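Local structure of octenoyl-coa reductase/carboxylase (Streptomyces sp., 4A0S) at residues L185-A197 and Q418-L431. The protein probably catalyses the NADPH-dependent reductive carboxylation of 2-octenoyl-CoA, a carbon-fixing step that supplies a polyketide extender unit for cinnabaramide biosynthesis. Sequence-based numbering, arbitrary orientation.
Sequences LPKPAHLTWEEAA and QGLGVTDPDLRARL
Lys187 NZ shares its three protons among Gly421 O across the interface (2.7 Å), Pro188 O, Leu191 O and a water that also touches Thr423 OG1. Ala189 O takes two backbone donors, Thr423 N in the carbonyl plane and Asp424 N from well above it, just where Asp424 caps helix 425-431. Arg428, extended from CG to NE, meets Glu195 end-on: NH1 reaches OE1 and NH2 reaches OE2, both at 2.6 Å, with the two flat groups only 14° from coplanar. NH1 also donates to His190 O (2.8 Å), and Thr192 CG2 lies over one guanidinium face. Glu195 OE1 additionally accepts from Thr192 N, closing the capping box of helix 193-197. A leucine in place of Arg428 would probably leave the Glu195 carboxylate without its charged mate and His190 O without this donor. The His190 ring is sandwiched between Leu431 CD1 and Leu191 CG, and Gly421 CA packs against the Trp193 face, 3.1 Å from NE1. Beyond the segments, Glu433 is a second salt-bridge partner of Arg428. Trp193 leans on strand 64-73 and meets His136 of strand 136-139, which Thr423 also touches, and Gln418 packs on strand 384-389; segment 418-431 thus lies against the GroES-like part of the fold.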
loop_
_atom_site.group_PDB
_atom_site.type_symbol
_atom_site.label_atom_id
_atom_site.label_comp_id
_atom_site.label_asym_id
_atom_site.label_seq_id
_atom_site.Cartn_x
_atom_site.Cartn_y
_atom_site.Cartn_z
ATOM N N LEU A 185 6.029 23.278 13.498
ATOM C CA LEU A 185 5.029 22.577 14.277
ATOM C C LEU A 185 4.992 23.199 15.664
ATOM O O LEU A 185 5.999 23.742 16.117
ATOM C CB LEU A 185 5.366 21.095 14.375
ATOM C CG LEU A 185 5.295 20.322 13.060
ATOM C CD1 LEU A 185 5.881 18.915 13.237
ATOM C CD2 LEU A 185 3.845 20.321 12.519
ATOM N N PRO A 186 3.837 23.120 16.335
ATOM C CA PRO A 186 3.822 23.609 17.708
ATOM C C PRO A 186 4.765 22.790 18.565
ATOM O O PRO A 186 4.775 21.549 18.508
ATOM C CB PRO A 186 2.371 23.408 18.155
ATOM C CG PRO A 186 1.782 22.446 17.212
ATOM C CD PRO A 186 2.514 22.613 15.904
ATOM N N LYS A 187 5.594 23.489 19.312
ATOM C CA LYS A 187 6.485 22.842 20.252
ATOM C C LYS A 187 5.660 22.090 21.285
ATOM O O LYS A 187 4.696 22.635 21.819
ATOM C CB LYS A 187 7.336 23.897 20.945
ATOM C CG LYS A 187 8.178 23.363 22.082
ATOM C CD LYS A 187 8.742 24.519 22.862
ATOM C CE LYS A 187 9.132 24.089 24.276
ATOM N NZ LYS A 187 7.930 23.789 25.127
ATOM N N PRO A 188 6.031 20.825 21.562
ATOM C CA PRO A 188 5.403 20.077 22.640
ATOM C C PRO A 188 5.527 20.890 23.925
ATOM O O PRO A 188 6.636 21.195 24.364
ATOM C CB PRO A 188 6.258 18.821 22.720
ATOM C CG PRO A 188 6.719 18.622 21.336
ATOM C CD PRO A 188 7.014 20.007 20.833
ATOM N N ALA A 189 4.391 21.283 24.489
ATOM C CA ALA A 189 4.372 22.267 25.580
ATOM C C ALA A 189 5.104 21.828 26.873
ATOM O O ALA A 189 5.624 22.659 27.619
ATOM C CB ALA A 189 2.940 22.685 25.877
ATOM N N HIS A 190 5.149 20.528 27.127
ATOM C CA HIS A 190 5.684 20.021 28.370
ATOM C C HIS A 190 7.196 19.878 28.315
ATOM O O HIS A 190 7.805 19.424 29.269
ATOM C CB HIS A 190 5.080 18.658 28.640
ATOM C CG HIS A 190 5.440 17.646 27.598
ATOM N ND1 HIS A 190 4.824 17.599 26.365
ATOM C CD2 HIS A 190 6.382 16.675 27.588
ATOM C CE1 HIS A 190 5.351 16.622 25.652
ATOM N NE2 HIS A 190 6.294 16.040 26.372
ATOM N N LEU A 191 7.790 20.240 27.184
ATOM C CA LEU A 191 9.210 20.049 26.984
ATOM C C LEU A 191 9.962 21.346 27.157
ATOM O O LEU A 191 9.443 22.403 26.848
ATOM C CB LEU A 191 9.470 19.543 25.581
ATOM C CG LEU A 191 8.993 18.125 25.262
ATOM C CD1 LEU A 191 9.406 17.799 23.854
ATOM C CD2 LEU A 191 9.519 17.086 26.254
ATOM N N THR A 192 11.204 21.248 27.598
ATOM C CA THR A 192 12.073 22.395 27.624
ATOM C C THR A 192 12.495 22.665 26.186
ATOM O O THR A 192 12.299 21.823 25.298
ATOM C CB THR A 192 13.328 22.128 28.466
ATOM O OG1 THR A 192 14.113 21.123 27.824
ATOM C CG2 THR A 192 12.968 21.674 29.871
ATOM N N TRP A 193 13.093 23.822 25.949
ATOM C CA TRP A 193 13.545 24.177 24.612
ATOM C C TRP A 193 14.483 23.138 24.040
ATOM O O TRP A 193 14.281 22.644 22.916
ATOM C CB TRP A 193 14.231 25.529 24.620
ATOM C CG TRP A 193 13.343 26.616 24.995
ATOM C CD1 TRP A 193 13.409 27.361 26.135
ATOM C CD2 TRP A 193 12.211 27.103 24.259
ATOM N NE1 TRP A 193 12.410 28.289 26.148
ATOM C CE2 TRP A 193 11.655 28.155 25.010
ATOM C CE3 TRP A 193 11.620 26.759 23.029
ATOM C CZ2 TRP A 193 10.539 28.880 24.570
ATOM C CZ3 TRP A 193 10.514 27.475 22.594
ATOM C CH2 TRP A 193 9.974 28.511 23.369
ATOM N N GLU A 194 15.504 22.799 24.824
ATOM C CA GLU A 194 16.516 21.866 24.381
ATOM C C GLU A 194 15.913 20.467 24.158
ATOM O O GLU A 194 16.276 19.762 23.213
ATOM C CB GLU A 194 17.706 21.842 25.351
ATOM C CG GLU A 194 17.336 21.484 26.787
ATOM C CD GLU A 194 16.895 22.680 27.625
ATOM O OE1 GLU A 194 16.431 23.709 27.079
ATOM O OE2 GLU A 194 17.016 22.566 28.862
ATOM N N GLU A 195 14.964 20.079 24.999
ATOM C CA GLU A 195 14.287 18.788 24.822
ATOM C C GLU A 195 13.486 18.742 23.520
ATOM O O GLU A 195 13.519 17.751 22.781
ATOM C CB GLU A 195 13.328 18.552 25.970
ATOM C CG GLU A 195 13.976 18.084 27.252
ATOM C CD GLU A 195 13.057 18.282 28.438
ATOM O OE1 GLU A 195 11.890 18.641 28.228
ATOM O OE2 GLU A 195 13.504 18.066 29.583
ATOM N N ALA A 196 12.752 19.820 23.272
ATOM C CA ALA A 196 11.946 19.979 22.061
ATOM C C ALA A 196 12.835 19.993 20.802
ATOM O O ALA A 196 12.507 19.364 19.796
ATOM C CB ALA A 196 11.127 21.246 22.152
ATOM N N ALA A 197 13.979 20.670 20.901
ATOM C CA ALA A 197 14.919 20.866 19.794
ATOM C C ALA A 197 15.599 19.594 19.299
ATOM O O ALA A 197 15.956 19.509 18.122
ATOM C CB ALA A 197 15.985 21.870 20.196
ATOM N N GLN A 418 19.417 26.049 30.707
ATOM C CA GLN A 418 18.610 24.857 30.572
ATOM C C GLN A 418 17.296 24.956 31.329
ATOM O O GLN A 418 17.165 25.764 32.244
ATOM C CB GLN A 418 19.382 23.669 31.118
ATOM C CG GLN A 418 20.386 23.092 30.168
ATOM C CD GLN A 418 20.788 21.712 30.619
ATOM O OE1 GLN A 418 20.022 20.758 30.496
ATOM N NE2 GLN A 418 21.980 21.603 31.176
ATOM N N GLY A 419 16.338 24.124 30.928
ATOM C CA GLY A 419 15.113 23.928 31.669
ATOM C C GLY A 419 13.996 24.895 31.346
ATOM O O GLY A 419 12.931 24.828 31.956
ATOM N N LEU A 420 14.235 25.811 30.413
ATOM C CA LEU A 420 13.258 26.830 30.090
ATOM C C LEU A 420 12.289 26.344 29.026
ATOM O O LEU A 420 12.572 25.385 28.310
ATOM C CB LEU A 420 13.943 28.092 29.591
ATOM C CG LEU A 420 14.958 28.704 30.559
ATOM C CD1 LEU A 420 15.713 29.825 29.879
ATOM C CD2 LEU A 420 14.242 29.197 31.812
ATOM N N GLY A 421 11.158 27.033 28.932
ATOM C CA GLY A 421 10.219 26.834 27.841
ATOM C C GLY A 421 9.154 25.790 28.074
ATOM O O GLY A 421 8.379 25.496 27.171
ATOM N N VAL A 422 9.093 25.234 29.284
ATOM C CA VAL A 422 7.995 24.347 29.610
ATOM C C VAL A 422 6.801 25.239 29.840
ATOM O O VAL A 422 6.798 26.055 30.755
ATOM C CB VAL A 422 8.259 23.496 30.842
ATOM C CG1 VAL A 422 7.022 22.641 31.144
ATOM C CG2 VAL A 422 9.495 22.638 30.627
ATOM N N THR A 423 5.816 25.124 28.965
ATOM C CA THR A 423 4.600 25.911 29.101
ATOM C C THR A 423 3.426 25.019 29.508
ATOM O O THR A 423 2.336 25.515 29.774
ATOM C CB THR A 423 4.281 26.714 27.816
ATOM O OG1 THR A 423 4.158 25.820 26.702
ATOM C CG2 THR A 423 5.368 27.757 27.533
ATOM N N ASP A 424 3.655 23.706 29.578
ATOM C CA ASP A 424 2.679 22.791 30.199
ATOM C C ASP A 424 3.382 21.996 31.298
ATOM O O ASP A 424 3.657 20.806 31.139
ATOM C CB ASP A 424 1.999 21.876 29.175
ATOM C CG ASP A 424 0.806 21.111 29.756
ATOM O OD1 ASP A 424 0.520 21.172 30.977
ATOM O OD2 ASP A 424 0.146 20.413 28.982
ATOM N N PRO A 425 3.685 22.673 32.423
ATOM C CA PRO A 425 4.382 22.018 33.527
ATOM C C PRO A 425 3.587 20.857 34.102
ATOM O O PRO A 425 4.186 19.887 34.552
ATOM C CB PRO A 425 4.550 23.140 34.561
ATOM C CG PRO A 425 3.496 24.151 34.206
ATOM C CD PRO A 425 3.455 24.102 32.702
ATOM N N ASP A 426 2.256 20.955 34.075
ATOM C CA ASP A 426 1.387 19.890 34.602
ATOM C C ASP A 426 1.558 18.608 33.830
ATOM O O ASP A 426 1.736 17.536 34.410
ATOM C CB ASP A 426 -0.077 20.305 34.568
ATOM C CG ASP A 426 -0.402 21.340 35.624
ATOM O OD1 ASP A 426 0.522 21.823 36.316
ATOM O OD2 ASP A 426 -1.587 21.692 35.737
ATOM N N LEU A 427 1.504 18.721 32.513
ATOM C CA LEU A 427 1.777 17.577 31.672
ATOM C C LEU A 427 3.181 17.103 31.960
ATOM O O LEU A 427 3.405 15.909 32.157
ATOM C CB LEU A 427 1.655 17.942 30.207
ATOM C CG LEU A 427 1.904 16.783 29.249
ATOM C CD1 LEU A 427 0.995 15.629 29.616
ATOM C CD2 LEU A 427 1.655 17.252 27.819
ATOM N N ARG A 428 4.128 18.032 32.004
ATOM C CA ARG A 428 5.494 17.628 32.269
ATOM C C ARG A 428 5.574 16.811 33.567
ATOM O O ARG A 428 6.156 15.735 33.587
ATOM C CB ARG A 428 6.437 18.814 32.298
ATOM C CG ARG A 428 7.867 18.418 32.536
ATOM C CD ARG A 428 8.744 19.632 32.508
ATOM N NE ARG A 428 10.138 19.250 32.564
ATOM C CZ ARG A 428 10.844 18.846 31.514
ATOM N NH1 ARG A 428 10.285 18.786 30.312
ATOM N NH2 ARG A 428 12.112 18.512 31.679
ATOM N N ALA A 429 4.951 17.317 34.629
ATOM C CA ALA A 429 4.903 16.627 35.914
ATOM C C ALA A 429 4.263 15.234 35.789
ATOM O O ALA A 429 4.777 14.259 36.351
ATOM C CB ALA A 429 4.141 17.477 36.928
ATOM N N ARG A 430 3.155 15.149 35.052
ATOM C CA ARG A 430 2.460 13.882 34.824
ATOM C C ARG A 430 3.346 12.847 34.119
ATOM O O ARG A 430 3.359 11.672 34.500
ATOM C CB ARG A 430 1.161 14.099 34.041
ATOM C CG ARG A 430 -0.055 14.454 34.917
ATOM C CD ARG A 430 -1.256 14.866 34.077
ATOM N NE ARG A 430 -1.038 16.170 33.434
ATOM C CZ ARG A 430 -1.744 16.641 32.406
ATOM N NH1 ARG A 430 -2.728 15.926 31.879
ATOM N NH2 ARG A 430 -1.463 17.831 31.901
ATOM N N LEU A 431 4.090 13.286 33.107
ATOM C CA LEU A 431 4.940 12.374 32.345
ATOM C C LEU A 431 6.204 12.080 33.124
ATOM O O LEU A 431 6.707 10.955 33.128
ATOM C CB LEU A 431 5.258 12.928 30.951
ATOM C CG LEU A 431 4.066 13.051 29.981
ATOM C CD1 LEU A 431 4.458 13.851 28.742
ATOM C CD2 LEU A 431 3.487 11.694 29.589
HETATM O O HOH W 1 5.958 25.664 24.797
HETATM O O HOH W 2 15.855 26.049 28.222
HETATM O O HOH W 3 17.537 20.556 30.452
#